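Local coordinates for ribonuclease J (PDB 5HAB), which probably degrades RNA as an exoribonuclease of the metallo-beta-lactamase and beta-CASP family, and is held here in complex with RNA, at residues L225-T230 / E426-A431; A190-C195 / E220-L225. The protein carries 1 engineered substitution. One frame throughout, in Å; residues are numbered along the deposited sequence.

How the interactions relate
Interaction 2 (190-195 with 220-225) and interaction 1 (225-230 with 426-431) lie side by side in one mixed sheet, their centres about 9 Å apart. Strand 222-228 is common to both, and Leu-225 belongs to each. Strand 222-228 has strand 189-194 along one edge and strand 427-431, an outermost strand of this sheet, along the other. Interaction 2 comes first in the chain and closes the beta-alpha-beta unit through helix 211-220. Interaction 1 then pairs the same strand with a segment about 200 residues later. The chain thus returns, after the beta-CASP region, to complete a sheet of the metallo-beta-lactamase fold.

Interaction 1: residues L225-T230 / E426-A431; sequences LITEST and EHVIPA
Ile-226 CG2 rests against Ala-431 CB at 3.8 Å. The small methyl of Ala-431 is the seat for this branch, which also lies 4.0 Å from Ile-429 O. With chi1 -64°, Ile-226 CG1 lies anti to the carbonyl carbon and CG2 anti to the backbone N, on the side of Ala-431. Ile-226 CG1 comes 4.2 Å from Ile-429 CB, so the two isoleucines sit side by side on one face of this parallel strand pair. Ile-429 turns its CD1 tip back toward the start of the pair, where it settles 3.8 Å from Leu-225 O.

The other face carries Leu-225, Val-428, Thr-227 and Pro-430. Leu-225 CD2 touches Val-428 CG1 at 4.3 Å, a loose contact. Farther along, Ser-229 CB rests 4.0 Å from the bump of Pro-430 CB.

Five backbone hydrogen bonds join the strands, the last from Ser-229 N to Ala-431 O, past the end of strand 225-228. The later strand gives the N-H groups of Ile-429 and Ala-431, so the proline between them costs the pairing nothing. Pro-430 CA makes a CA-H...O contact to Thr-227 O.

The pair belongs to a sheet of the metallo-beta-lactamase fold, with 427-431 as an edge strand. Helices 413-423 and 435-447 pack on the face of Leu-225, Thr-227 and Val-428, while Tyr-34 touches Ile-226 and Ala-431. At the strand end Glu-228 OE1 bonds to His-410 ND1; just past it Ser-229 OG bonds to His-438 ND1 and Thr-230 packs on a sugar of the bound RNA. Strand 189-194 flanks the other edge of strand 222-228.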
loop_
_atom_site.group_PDB
_atom_site.type_symbol
_atom_site.label_atom_id
_atom_site.label_comp_id
_atom_site.label_asym_id
_atom_site.label_seq_id
_atom_site.Cartn_x
_atom_site.Cartn_y
_atom_site.Cartn_z
ATOM N N LEU B 225 9.083 -18.147 -27.875
ATOM C CA LEU B 225 8.832 -18.577 -26.511
ATOM C C LEU B 225 7.569 -17.895 -26.010
ATOM O O LEU B 225 7.451 -16.668 -26.066
ATOM C CB LEU B 225 10.024 -18.248 -25.603
ATOM C CG LEU B 225 9.802 -18.386 -24.094
ATOM C CD1 LEU B 225 9.468 -19.820 -23.720
ATOM C CD2 LEU B 225 11.019 -17.905 -23.311
ATOM N N ILE B 226 6.609 -18.702 -25.571
ATOM C CA ILE B 226 5.452 -18.198 -24.855
ATOM C C ILE B 226 5.705 -18.530 -23.402
ATOM O O ILE B 226 5.844 -19.700 -23.049
ATOM C CB ILE B 226 4.132 -18.814 -25.349
ATOM C CG1 ILE B 226 3.867 -18.435 -26.809
ATOM C CG2 ILE B 226 2.969 -18.417 -24.435
ATOM C CD1 ILE B 226 4.335 -19.473 -27.810
ATOM N N THR B 227 5.792 -17.512 -22.556
ATOM C CA THR B 227 6.123 -17.754 -21.160
ATOM C C THR B 227 5.308 -16.816 -20.275
ATOM O O THR B 227 4.883 -15.747 -20.708
ATOM C CB THR B 227 7.643 -17.597 -20.901
ATOM O OG1 THR B 227 7.963 -18.060 -19.585
ATOM C CG2 THR B 227 8.094 -16.153 -21.054
ATOM N N GLU B 228 5.059 -17.251 -19.046
ATOM C CA GLU B 228 4.251 -16.488 -18.102
ATOM C C GLU B 228 4.948 -15.194 -17.684
ATOM O O GLU B 228 6.171 -15.123 -17.653
ATOM C CB GLU B 228 3.943 -17.341 -16.868
ATOM C CG GLU B 228 5.182 -17.690 -16.050
ATOM C CD GLU B 228 4.850 -18.117 -14.633
ATOM O OE1 GLU B 228 4.192 -19.159 -14.468
ATOM O OE2 GLU B 228 5.244 -17.409 -13.683
ATOM N N SER B 229 4.166 -14.167 -17.379
ATOM C CA SER B 229 4.729 -12.928 -16.862
ATOM C C SER B 229 4.306 -12.706 -15.411
ATOM O O SER B 229 4.647 -11.691 -14.818
ATOM C CB SER B 229 4.287 -11.745 -17.715
ATOM O OG SER B 229 2.894 -11.543 -17.593
ATOM N N THR B 230 3.578 -13.679 -14.861
ATOM C CA THR B 230 2.899 -13.578 -13.567
ATOM C C THR B 230 3.710 -12.950 -12.431
ATOM O O THR B 230 3.221 -12.055 -11.747
ATOM C CB THR B 230 2.435 -14.979 -13.095
ATOM O OG1 THR B 230 1.755 -15.644 -14.165
ATOM C CG2 THR B 230 1.497 -14.868 -11.904
ATOM N N GLU B 426 13.892 -16.572 -30.662
ATOM C CA GLU B 426 13.906 -15.536 -31.680
ATOM C C GLU B 426 12.815 -14.508 -31.399
ATOM O O GLU B 426 12.981 -13.320 -31.666
ATOM C CB GLU B 426 13.716 -16.168 -33.059
ATOM C CG GLU B 426 13.775 -15.212 -34.227
ATOM C CD GLU B 426 13.685 -15.942 -35.554
ATOM O OE1 GLU B 426 13.672 -17.193 -35.540
ATOM O OE2 GLU B 426 13.625 -15.269 -36.607
ATOM N N HIS B 427 11.701 -14.984 -30.853
ATOM C CA HIS B 427 10.576 -14.135 -30.490
ATOM C C HIS B 427 10.079 -14.527 -29.106
ATOM O O HIS B 427 10.061 -15.709 -28.766
ATOM C CB HIS B 427 9.432 -14.258 -31.503
ATOM C CG HIS B 427 9.797 -13.826 -32.889
ATOM N ND1 HIS B 427 9.649 -12.527 -33.327
ATOM C CD2 HIS B 427 10.281 -14.525 -33.942
ATOM C CE1 HIS B 427 10.038 -12.442 -34.587
ATOM N NE2 HIS B 427 10.427 -13.639 -34.984
ATOM N N VAL B 428 9.664 -13.543 -28.312
ATOM C CA VAL B 428 9.124 -13.825 -26.986
ATOM C C VAL B 428 7.735 -13.229 -26.847
ATOM O O VAL B 428 7.483 -12.106 -27.283
ATOM C CB VAL B 428 10.036 -13.297 -25.869
ATOM C CG1 VAL B 428 9.669 -13.960 -24.546
ATOM C CG2 VAL B 428 11.483 -13.545 -26.201
ATOM N N ILE B 429 6.834 -13.992 -26.238
ATOM C CA ILE B 429 5.467 -13.543 -26.017
ATOM C C ILE B 429 5.099 -13.808 -24.566
ATOM O O ILE B 429 5.045 -14.964 -24.143
ATOM C CB ILE B 429 4.470 -14.244 -26.970
ATOM C CG1 ILE B 429 4.847 -14.002 -28.435
ATOM C CG2 ILE B 429 3.026 -13.810 -26.666
ATOM C CD1 ILE B 429 5.783 -15.050 -29.018
ATOM N N PRO B 430 4.842 -12.742 -23.796
ATOM C CA PRO B 430 4.397 -12.977 -22.420
ATOM C C PRO B 430 2.931 -13.373 -22.348
ATOM O O PRO B 430 2.120 -12.898 -23.137
ATOM C CB PRO B 430 4.644 -11.624 -21.732
ATOM C CG PRO B 430 4.584 -10.623 -22.837
ATOM C CD PRO B 430 5.161 -11.324 -24.045
ATOM N N ALA B 431 2.608 -14.237 -21.394
ATOM C CA ALA B 431 1.263 -14.779 -21.245
ATOM C C ALA B 431 0.938 -14.958 -19.762
ATOM O O ALA B 431 1.755 -14.619 -18.906
ATOM C CB ALA B 431 1.147 -16.101 -21.979
#

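Interaction 2: residues A190-C195 / E220-L225; sequences AVVYAC and EGVIAL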
loop_
_atom_site.group_PDB
_atom_site.type_symbol
_atom_site.label_atom_id
_atom_site.label_comp_id
_atom_site.label_asym_id
_atom_site.label_seq_id
_atom_site.Cartn_x
_atom_site.Cartn_y
_atom_site.Cartn_z
ATOM N N ALA B 190 11.543 -24.814 -33.309
ATOM C CA ALA B 190 10.651 -25.160 -32.200
ATOM C C ALA B 190 9.903 -23.966 -31.606
ATOM O O ALA B 190 10.447 -22.879 -31.486
ATOM C CB ALA B 190 11.443 -25.867 -31.103
ATOM N N VAL B 191 8.655 -24.191 -31.210
ATOM C CA VAL B 191 7.904 -23.207 -30.447
ATOM C C VAL B 191 7.768 -23.707 -29.019
ATOM O O VAL B 191 7.203 -24.764 -28.781
ATOM C CB VAL B 191 6.530 -22.935 -31.067
ATOM C CG1 VAL B 191 5.728 -22.001 -30.175
ATOM C CG2 VAL B 191 6.681 -22.342 -32.464
ATOM N N VAL B 192 8.289 -22.950 -28.062
ATOM C CA VAL B 192 8.300 -23.403 -26.678
ATOM C C VAL B 192 7.272 -22.638 -25.859
ATOM O O VAL B 192 7.128 -21.423 -25.981
ATOM C CB VAL B 192 9.702 -23.278 -26.058
ATOM C CG1 VAL B 192 9.691 -23.730 -24.612
ATOM C CG2 VAL B 192 10.696 -24.107 -26.854
ATOM N N TYR B 193 6.541 -23.389 -25.047
ATOM C CA TYR B 193 5.520 -22.871 -24.164
ATOM C C TYR B 193 5.916 -23.240 -22.739
ATOM O O TYR B 193 6.041 -24.427 -22.397
ATOM C CB TYR B 193 4.158 -23.449 -24.558
ATOM C CG TYR B 193 2.962 -23.088 -23.698
ATOM C CD1 TYR B 193 2.722 -23.741 -22.496
ATOM C CD2 TYR B 193 2.043 -22.134 -24.118
ATOM C CE1 TYR B 193 1.613 -23.436 -21.720
ATOM C CE2 TYR B 193 0.931 -21.823 -23.352
ATOM C CZ TYR B 193 0.723 -22.481 -22.154
ATOM O OH TYR B 193 -0.380 -22.184 -21.386
ATOM N N ALA B 194 6.124 -22.210 -21.922
ATOM C CA ALA B 194 6.604 -22.374 -20.557
ATOM C C ALA B 194 5.792 -21.495 -19.615
ATOM O O ALA B 194 6.221 -20.407 -19.232
ATOM C CB ALA B 194 8.076 -22.029 -20.467
ATOM N N CYS B 195 4.620 -21.989 -19.235
ATOM C CA CYS B 195 3.694 -21.225 -18.413
ATOM C C CYS B 195 3.302 -22.026 -17.173
ATOM O O CYS B 195 3.217 -23.254 -17.222
ATOM C CB CYS B 195 2.459 -20.851 -19.230
ATOM S SG CYS B 195 2.816 -19.872 -20.712
ATOM N N GLU B 220 19.459 -25.652 -31.007
ATOM C CA GLU B 220 18.771 -26.242 -32.154
ATOM C C GLU B 220 17.935 -25.204 -32.895
ATOM O O GLU B 220 17.782 -25.274 -34.112
ATOM C CB GLU B 220 17.885 -27.407 -31.705
ATOM C CG GLU B 220 18.657 -28.611 -31.179
ATOM C CD GLU B 220 17.767 -29.609 -30.459
ATOM O OE1 GLU B 220 16.525 -29.490 -30.559
ATOM O OE2 GLU B 220 18.310 -30.513 -29.789
ATOM N N GLY B 221 17.384 -24.249 -32.152
ATOM C CA GLY B 221 16.639 -23.161 -32.760
ATOM C C GLY B 221 15.223 -23.027 -32.240
ATOM O O GLY B 221 14.357 -23.842 -32.558
ATOM N N VAL B 222 14.990 -21.999 -31.429
ATOM C CA VAL B 222 13.653 -21.715 -30.922
ATOM C C VAL B 222 13.105 -20.490 -31.633
ATOM O O VAL B 222 13.666 -19.400 -31.541
ATOM C CB VAL B 222 13.653 -21.523 -29.394
ATOM C CG1 VAL B 222 12.259 -21.172 -28.902
ATOM C CG2 VAL B 222 14.143 -22.784 -28.707
ATOM N N ILE B 223 12.012 -20.689 -32.361
ATOM C CA ILE B 223 11.340 -19.626 -33.099
ATOM C C ILE B 223 10.670 -18.637 -32.152
ATOM O O ILE B 223 10.778 -17.419 -32.318
ATOM C CB ILE B 223 10.294 -20.213 -34.072
ATOM C CG1 ILE B 223 10.952 -21.180 -35.057
ATOM C CG2 ILE B 223 9.560 -19.100 -34.804
ATOM C CD1 ILE B 223 9.966 -21.928 -35.929
ATOM N N ALA B 224 9.971 -19.169 -31.157
ATOM C CA ALA B 224 9.169 -18.343 -30.270
ATOM C C ALA B 224 9.038 -18.986 -28.899
ATOM O O ALA B 224 8.931 -20.207 -28.771
ATOM C CB ALA B 224 7.788 -18.094 -30.872
ATOM N N LEU B 225 9.083 -18.147 -27.875
ATOM C CA LEU B 225 8.832 -18.577 -26.511
ATOM C C LEU B 225 7.569 -17.895 -26.010
ATOM O O LEU B 225 7.451 -16.668 -26.066
ATOM C CB LEU B 225 10.024 -18.248 -25.603
ATOM C CG LEU B 225 9.802 -18.386 -24.094
ATOM C CD1 LEU B 225 9.468 -19.820 -23.720
ATOM C CD2 LEU B 225 11.019 -17.905 -23.311
#
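Val-192 packs against Val-222 and Leu-225 on one face of this parallel pair. Its two methyls divide the work. Val-192 CG2 meets Val-222 CG1 at 3.9 Å, and these two side chains cross at about a right angle. Val-192 CG1 lies 4.0 Å from Leu-225 CD1. The chi1 of 179° in Val-192 aims CG2 back along the strand toward Val-222 and CG1 forward toward Leu-225. The same Leu-225 methyl also reaches Ala-194 CB at 4.2 Å. On the other face, Val-191 makes looser contacts with Ala-224 and Ile-223.

Three backbone hydrogen bonds hold the strands. Ala-190 N donates to Gly-221 O at 3.1 Å. Ile-223 N donates to Ala-190 O at 2.8 Å. Val-192 N donates to Ala-224 O at 2.9 Å.

The register slips by one residue between Ala-190 and Val-191, which makes a beta bulge. Ala-190 pairs with Val-222, but Val-191 pairs with Ala-224. Ile-223 is the extra residue. The chain turns a corner there, and Ile-223 CB is turned toward the partner strand, 3.7 Å from Ala-190 O.

Helix 211-220 delivers the chain to this point. Gly-221 leaves the helix with positive phi, and strand 222-228 follows as the second strand of the beta-alpha-beta unit. Leu-423 of helix 413-423 lies over Val-192 and Leu-225. Strand 179-186 borders strand 189-194 along its other edge.

Across these two segments the side-chain contacts are apolar and the polar ones run along the backbone. The hydrogen bonds therefore fix the register, since the aliphatic contacts are not directional. Even at the bulge the Ala-190 carbonyl still receives the N-H of Ile-223, so the pairing carries on through the slip.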